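Local coordinates for protein adenine phosphoribosyltransferase, putative (Trypanosoma brucei brucei, PDB 5VN4) that probably catalyses the transfer of a phosphoribosyl group from 5-phospho-alpha-D-ribose 1-diphosphate to adenine, releasing diphosphate and making AMP in purine salvage, at residues L169-G174 against G200-N205; K190-A195 against V206-L211. One frame throughout, in Å; residues are numbered along the deposited sequence. Where two conformers were deposited one is given.

Contact 1. Residues L169-G174 against G200-N205; sequences LVDACG and GGRYSN
Asp171, in the last turn of helix 161-172, takes Arg202 and Tyr203 on a single carboxylate oxygen. The aspartate holds CG opposite its backbone nitrogen (chi1 -175°), extending toward the turn, and bridges backbones whose closest CA atoms, those of Asp171 and Arg202, are 9.3 Å apart. Arg202 NH1 donates to Asp171 OD1 at 2.8 Å, on the syn lone pair, and makes a salt bridge; the two charged groups lie nearly coplanar, their planes 15° apart, and OD1 sits at the edge of the guanidinium. Tyr203 OH comes to the anti lone pair of the same OD1, a short hydrogen bond of 2.5 Å. Here the carboxylate stands almost perpendicular to the ring, at 86°, while OD1 keeps close to the ring plane at its edge. The Arg202 chain runs beside the tyrosine, with its CG 3.6 Å above one ring face near the rim, and bends at chi3 to bring NH1 round to the acid. Lys240 of the second subunit makes a salt bridge with OD2, so both oxygens are engaged and the carboxylate is probably kept ionised. Gly174, with positive phi, closes a Schellman motif after the helix, and Arg202 and Tyr203 are the central pair of a type I beta turn, Gly201 to Ser204: a helix C-terminus tied to a turn at the dimer interface of this type I phosphoribosyltransferase.

Contact 2. Residues K190-A195 against V206-L211; sequences KGTQPA and VPFVTL
Phe208 drives its ring from the start of strand 208-213 against the first turn of helix 192-197, and it is the residue this contact buries most. Thr192 meets it over one face, displaced toward the CG side of the ring: the methyl CG2 lies 3.7 Å from the centroid of the Phe208 ring and 20° off the ring normal, a CH-pi contact. Thr192 turns CG2 anti to its carbonyl carbon, with OG1 taking the position between N and C (chi1 40°), which presents the methyl rather than the hydroxyl to the aromatic face. Ala195, one turn further along the helix, closes on the rim, its CB 3.7 Å from Phe208 CZ and in the plane of the ring. Gly191 O comes to 3.5 Å from Phe208 CE2. His196 packs edge-to-face with the same phenylalanine, and Ile157 and Val180 add side chains from the sheet. Gly191 is about 6 Å from the bound 5-O-phosphono-ribofuranose, measured from its side-chain position, so this packing is close to the sugar-phosphate pocket. No hydrogen bond links the two segments; helix and strand are held here by dispersion and by burying apolar surface, and the methyl over the face probably restricts turning of the ring.

The two contacts sit with their centres about 13 Å apart, on the same side of the chain's centre, and their segments alternate along the chain: 169-174, 190-195, 200-205, then 206-211. Segments 200-205 and 206-211 are continuous, so the loop following helix 192-197 serves contact 1 just before the chain enters strand 208-213 and contact 2. The contacts also touch directly, Tyr203 CB lying 3.6 Å from Ala195 O. Contact 2 belongs to the beta-alpha-beta unit of strand 184-185, helix 192-197 and strand 208-213, whereas contact 1 ties the loop within it back to helix 161-172. Contact 1 lies at the subunit interface and contact 2 near the bound ribose phosphate.

Contact 1. Residues L169-G174 against G200-N205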
ATOM      1  N   LEU A 169      14.505  11.633   5.999  1.00 12.81           N
ATOM      2  CA  LEU A 169      15.075  10.736   4.999  1.00 13.20           C
ATOM      3  C   LEU A 169      15.352  11.462   3.685  1.00 13.31           C
ATOM      4  O   LEU A 169      16.367  11.195   3.028  1.00 14.75           O
ATOM      5  CB  LEU A 169      14.140   9.546   4.790  1.00 13.25           C
ATOM      6  CG  LEU A 169      13.964   8.636   6.006  1.00 13.90           C
ATOM      7  CD1 LEU A 169      12.839   7.632   5.757  1.00 14.41           C
ATOM      8  CD2 LEU A 169      15.267   7.912   6.357  1.00 14.88           C
ATOM      9  N   VAL A 170      14.465  12.378   3.282  1.00 13.56           N
ATOM     10  CA  VAL A 170      14.726  13.195   2.098  1.00 13.37           C
ATOM     11  C   VAL A 170      15.972  14.042   2.315  1.00 13.64           C
ATOM     12  O   VAL A 170      16.851  14.129   1.446  1.00 15.01           O
ATOM     13  CB  VAL A 170      13.492  14.059   1.772  1.00 13.84           C
ATOM     14  CG1 VAL A 170      13.810  15.063   0.674  1.00 15.08           C
ATOM     15  CG2 VAL A 170      12.312  13.180   1.385  1.00 14.10           C
ATOM     16  N   ASP A 171      16.065  14.661   3.491  1.00 14.33           N
ATOM     17  CA  ASP A 171      17.209  15.481   3.860  1.00 14.68           C
ATOM     18  C   ASP A 171      18.501  14.670   3.860  1.00 14.56           C
ATOM     19  O   ASP A 171      19.568  15.191   3.505  1.00 15.87           O
ATOM     20  CB  ASP A 171      16.936  16.077   5.244  1.00 14.76           C
ATOM     21  CG  ASP A 171      18.002  17.041   5.687  1.00 16.90           C
ATOM     22  OD1 ASP A 171      18.014  18.178   5.169  1.00 17.31           O
ATOM     23  OD2 ASP A 171      18.806  16.666   6.565  1.00 19.04           O
ATOM     24  N   ALA A 172      18.423  13.392   4.233  1.00 14.76           N
ATOM     25  CA  ALA A 172      19.605  12.538   4.287  1.00 15.70           C
ATOM     26  C   ALA A 172      20.238  12.317   2.922  1.00 16.02           C
ATOM     27  O   ALA A 172      21.409  11.929   2.858  1.00 17.92           O
ATOM     28  CB  ALA A 172      19.255  11.193   4.928  1.00 17.14           C
ATOM     29  N   CYS A 173      19.497  12.541   1.837  1.00 16.14           N
ATOM     30  CA  CYS A 173      20.040  12.436   0.492  1.00 17.44           C
ATOM     31  C   CYS A 173      20.182  13.784  -0.199  1.00 17.25           C
ATOM     32  O   CYS A 173      20.596  13.828  -1.366  1.00 18.66           O
ATOM     33  CB  CYS A 173      19.190  11.491  -0.365  1.00 18.05           C
ATOM     34  SG  CYS A 173      19.073   9.804   0.271  1.00 18.73           S
ATOM     35  N   GLY A 174      19.864  14.881   0.486  1.00 16.80           N
ATOM     36  CA  GLY A 174      20.037  16.198  -0.093  1.00 17.32           C
ATOM     37  C   GLY A 174      19.066  16.533  -1.198  1.00 17.29           C
ATOM     38  O   GLY A 174      19.300  17.475  -1.955  1.00 19.00           O
ATOM     39  N   GLY A 200      16.264  24.051  11.436  1.00 23.41           N
ATOM     40  CA  GLY A 200      16.218  25.503  11.399  1.00 23.63           C
ATOM     41  C   GLY A 200      15.324  26.084  10.328  1.00 23.44           C
ATOM     42  O   GLY A 200      15.545  27.221   9.898  1.00 25.25           O
ATOM     43  N   GLY A 201      14.312  25.341   9.884  1.00 20.80           N
ATOM     44  CA  GLY A 201      13.385  25.851   8.893  1.00 20.65           C
ATOM     45  C   GLY A 201      13.758  25.571   7.458  1.00 19.95           C
ATOM     46  O   GLY A 201      13.187  26.195   6.555  1.00 20.96           O
ATOM     47  N   ARG A 202      14.694  24.641   7.222  1.00 19.01           N
ATOM     48  CA  ARG A 202      15.138  24.287   5.874  1.00 19.25           C
ATOM     49  C   ARG A 202      13.985  23.959   4.926  1.00 18.73           C
ATOM     50  O   ARG A 202      14.093  24.200   3.717  1.00 20.02           O
ATOM     51  CB  ARG A 202      16.109  23.105   5.972  1.00 20.62           C
ATOM     52  CG  ARG A 202      16.724  22.625   4.653  1.00 21.56           C
ATOM     53  CD  ARG A 202      17.788  21.555   4.916  1.00 21.98           C
ATOM     54  NE  ARG A 202      18.884  22.106   5.715  1.00 22.53           N
ATOM     55  CZ  ARG A 202      19.716  21.389   6.463  1.00 22.83           C
ATOM     56  NH1 ARG A 202      19.601  20.068   6.523  1.00 22.16           N
ATOM     57  NH2 ARG A 202      20.670  21.999   7.155  1.00 24.13           N
ATOM     58  N   TYR A 203      12.882  23.410   5.441  1.00 16.75           N
ATOM     59  CA  TYR A 203      11.763  22.983   4.609  1.00 16.18           C
ATOM     60  C   TYR A 203      10.502  23.818   4.821  1.00 15.61           C
ATOM     61  O   TYR A 203       9.404  23.371   4.484  1.00 15.11           O
ATOM     62  CB  TYR A 203      11.506  21.484   4.800  1.00 15.74           C
ATOM     63  CG  TYR A 203      12.737  20.678   4.423  1.00 14.77           C
ATOM     64  CD1 TYR A 203      13.024  20.381   3.091  1.00 15.63           C
ATOM     65  CD2 TYR A 203      13.647  20.268   5.395  1.00 14.93           C
ATOM     66  CE1 TYR A 203      14.181  19.680   2.742  1.00 16.44           C
ATOM     67  CE2 TYR A 203      14.780  19.561   5.061  1.00 16.26           C
ATOM     68  CZ  TYR A 203      15.047  19.272   3.739  1.00 16.61           C
ATOM     69  OH  TYR A 203      16.199  18.580   3.425  1.00 17.58           O
ATOM     70  N   SER A 204      10.632  25.032   5.367  1.00 16.07           N
ATOM     71  CA  SER A 204       9.449  25.844   5.630  1.00 17.50           C
ATOM     72  C   SER A 204       8.728  26.282   4.358  1.00 17.00           C
ATOM     73  O   SER A 204       7.554  26.666   4.434  1.00 18.20           O
ATOM     74  CB  SER A 204       9.814  27.065   6.473  1.00 19.96           C
ATOM     75  OG  SER A 204      10.714  27.899   5.771  1.00 20.66           O
ATOM     76  N   ASN A 205       9.381  26.225   3.195  1.00 16.35           N
ATOM     77  CA  ASN A 205       8.729  26.593   1.944  1.00 16.62           C
ATOM     78  C   ASN A 205       8.038  25.415   1.245  1.00 16.41           C
ATOM     79  O   ASN A 205       7.681  25.535   0.065  1.00 19.19           O
ATOM     80  CB  ASN A 205       9.703  27.325   1.009  1.00 18.82           C
ATOM     81  CG  ASN A 205      10.705  26.405   0.373  1.00 21.22           C
ATOM     82  OD1 ASN A 205      10.941  25.292   0.846  1.00 22.50           O
ATOM     83  ND2 ASN A 205      11.308  26.865  -0.714  1.00 21.02           N
TER

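Contact 2. Residues K190-A195 against V206-L211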
ATOM      1  N   LYS A 190      -1.927  21.179  13.520  1.00 12.72           N
ATOM      2  CA  LYS A 190      -0.806  21.953  12.986  0.67 12.91           C
ATOM      3  C   LYS A 190       0.367  21.047  12.601  1.00 12.09           C
ATOM      4  O   LYS A 190       1.517  21.262  12.997  1.00 12.87           O
ATOM      5  CB  LYS A 190      -0.399  23.072  13.949  0.67 15.78           C
ATOM      6  CG  LYS A 190      -1.540  24.046  14.242  0.67 18.23           C
ATOM      7  CD  LYS A 190      -1.121  25.167  15.182  0.67 20.59           C
ATOM      8  CE  LYS A 190      -2.300  26.074  15.506  0.67 21.65           C
ATOM      9  NZ  LYS A 190      -2.904  26.675  14.279  0.67 22.01           N
ATOM     10  N   GLY A 191       0.060  20.020  11.808  1.00 11.48           N
ATOM     11  CA  GLY A 191       1.034  19.013  11.410  1.00 11.56           C
ATOM     12  C   GLY A 191       2.106  19.498  10.458  1.00 11.38           C
ATOM     13  O   GLY A 191       3.061  18.757  10.209  1.00 11.17           O
ATOM     14  N   THR A 192       1.979  20.713   9.924  1.00 11.15           N
ATOM     15  CA  THR A 192       3.082  21.328   9.194  1.00 11.16           C
ATOM     16  C   THR A 192       4.256  21.661  10.102  1.00 12.06           C
ATOM     17  O   THR A 192       5.386  21.754   9.619  1.00 13.45           O
ATOM     18  CB  THR A 192       2.599  22.655   8.594  1.00 12.30           C
ATOM     19  OG1 THR A 192       1.759  23.311   9.556  1.00 13.27           O
ATOM     20  CG2 THR A 192       1.809  22.450   7.291  1.00 13.82           C
ATOM     21  N   GLN A 193       4.017  21.852  11.400  1.00 13.49           N
ATOM     22  CA  GLN A 193       5.049  22.435  12.255  0.55 14.64           C
ATOM     23  C   GLN A 193       6.335  21.624  12.313  1.00 14.31           C
ATOM     24  O   GLN A 193       7.416  22.217  12.157  1.00 14.86           O
ATOM     25  CB  GLN A 193       4.497  22.753  13.646  0.55 15.97           C
ATOM     26  CG  GLN A 193       5.567  23.248  14.610  0.55 18.19           C
ATOM     27  CD  GLN A 193       5.061  23.331  16.034  0.55 19.30           C
ATOM     28  OE1 GLN A 193       3.853  23.376  16.273  0.55 20.80           O
ATOM     29  NE2 GLN A 193       5.981  23.341  16.991  0.55 18.79           N
ATOM     30  N   PRO A 194       6.312  20.302  12.545  1.00 13.76           N
ATOM     31  CA  PRO A 194       7.596  19.580  12.630  1.00 13.57           C
ATOM     32  C   PRO A 194       8.425  19.688  11.361  1.00 13.80           C
ATOM     33  O   PRO A 194       9.608  20.046  11.428  1.00 15.21           O
ATOM     34  CB  PRO A 194       7.171  18.145  12.981  1.00 14.37           C
ATOM     35  CG  PRO A 194       5.818  18.295  13.618  1.00 14.60           C
ATOM     36  CD  PRO A 194       5.170  19.425  12.881  1.00 14.06           C
ATOM     37  N   ALA A 195       7.819  19.445  10.196  1.00 13.44           N
ATOM     38  CA  ALA A 195       8.551  19.536   8.937  1.00 14.05           C
ATOM     39  C   ALA A 195       9.051  20.950   8.686  1.00 14.61           C
ATOM     40  O   ALA A 195      10.151  21.139   8.153  1.00 14.96           O
ATOM     41  CB  ALA A 195       7.654  19.086   7.785  1.00 13.88           C
ATOM     42  N   VAL A 206       7.799  24.310   1.948  1.00 13.54           N
ATOM     43  CA  VAL A 206       7.218  23.111   1.348  1.00 12.97           C
ATOM     44  C   VAL A 206       5.717  23.113   1.631  1.00 12.73           C
ATOM     45  O   VAL A 206       5.320  22.996   2.798  1.00 12.91           O
ATOM     46  CB  VAL A 206       7.871  21.833   1.886  1.00 13.20           C
ATOM     47  CG1 VAL A 206       7.130  20.604   1.346  1.00 15.19           C
ATOM     48  CG2 VAL A 206       9.340  21.792   1.502  1.00 14.66           C
ATOM     49  N   PRO A 207       4.861  23.213   0.619  1.00 11.88           N
ATOM     50  CA  PRO A 207       3.416  23.143   0.880  1.00 11.94           C
ATOM     51  C   PRO A 207       2.985  21.751   1.318  1.00 10.41           C
ATOM     52  O   PRO A 207       3.477  20.736   0.815  1.00 11.35           O
ATOM     53  CB  PRO A 207       2.788  23.507  -0.472  1.00 13.94           C
ATOM     54  CG  PRO A 207       3.881  24.221  -1.229  1.00 16.73           C
ATOM     55  CD  PRO A 207       5.166  23.562  -0.779  1.00 14.38           C
ATOM     56  N   PHE A 208       2.063  21.715   2.281  1.00 10.30           N
ATOM     57  CA  PHE A 208       1.287  20.523   2.603  1.00 10.11           C
ATOM     58  C   PHE A 208      -0.051  20.646   1.890  1.00 10.22           C
ATOM     59  O   PHE A 208      -0.729  21.668   2.017  1.00 11.18           O
ATOM     60  CB  PHE A 208       1.013  20.440   4.108  1.00 10.37           C
ATOM     61  CG  PHE A 208       2.147  19.863   4.930  1.00 10.05           C
ATOM     62  CD1 PHE A 208       3.467  20.220   4.708  1.00 10.87           C
ATOM     63  CD2 PHE A 208       1.864  19.000   5.975  1.00 10.13           C
ATOM     64  CE1 PHE A 208       4.486  19.689   5.504  1.00 11.26           C
ATOM     65  CE2 PHE A 208       2.864  18.468   6.774  1.00 10.31           C
ATOM     66  CZ  PHE A 208       4.183  18.815   6.545  1.00 10.95           C
ATOM     67  N   VAL A 209      -0.439  19.604   1.161  1.00 10.38           N
ATOM     68  CA  VAL A 209      -1.697  19.582   0.425  1.00 10.97           C
ATOM     69  C   VAL A 209      -2.468  18.343   0.861  1.00 10.10           C
ATOM     70  O   VAL A 209      -2.073  17.218   0.537  1.00 11.79           O
ATOM     71  CB  VAL A 209      -1.456  19.569  -1.089  1.00 12.18           C
ATOM     72  CG1 VAL A 209      -2.771  19.409  -1.842  1.00 14.37           C
ATOM     73  CG2 VAL A 209      -0.711  20.832  -1.524  1.00 13.16           C
ATOM     74  N   THR A 210      -3.552  18.537   1.615  1.00 10.10           N
ATOM     75  CA  THR A 210      -4.400  17.428   2.032  1.00 10.12           C
ATOM     76  C   THR A 210      -5.799  17.685   1.502  1.00 10.34           C
ATOM     77  O   THR A 210      -6.410  18.705   1.833  1.00 11.35           O
ATOM     78  CB  THR A 210      -4.421  17.260   3.555  1.00 11.10           C
ATOM     79  OG1 THR A 210      -4.908  18.450   4.181  1.00 11.60           O
ATOM     80  CG2 THR A 210      -3.028  16.954   4.087  1.00 12.37           C
ATOM     81  N   LEU A 211      -6.308  16.764   0.685  1.00 10.66           N
ATOM     82  CA  LEU A 211      -7.518  17.050  -0.085  1.00 10.97           C
ATOM     83  C   LEU A 211      -8.686  17.466   0.805  1.00 10.45           C
ATOM     84  O   LEU A 211      -9.353  18.472   0.529  1.00 11.26           O
ATOM     85  CB  LEU A 211      -7.890  15.857  -0.966  1.00 10.82           C
ATOM     86  CG  LEU A 211      -6.855  15.541  -2.047  1.00 12.16           C
ATOM     87  CD1 LEU A 211      -7.397  14.462  -2.994  1.00 13.26           C
ATOM     88  CD2 LEU A 211      -6.437  16.790  -2.821  1.00 15.38           C
TER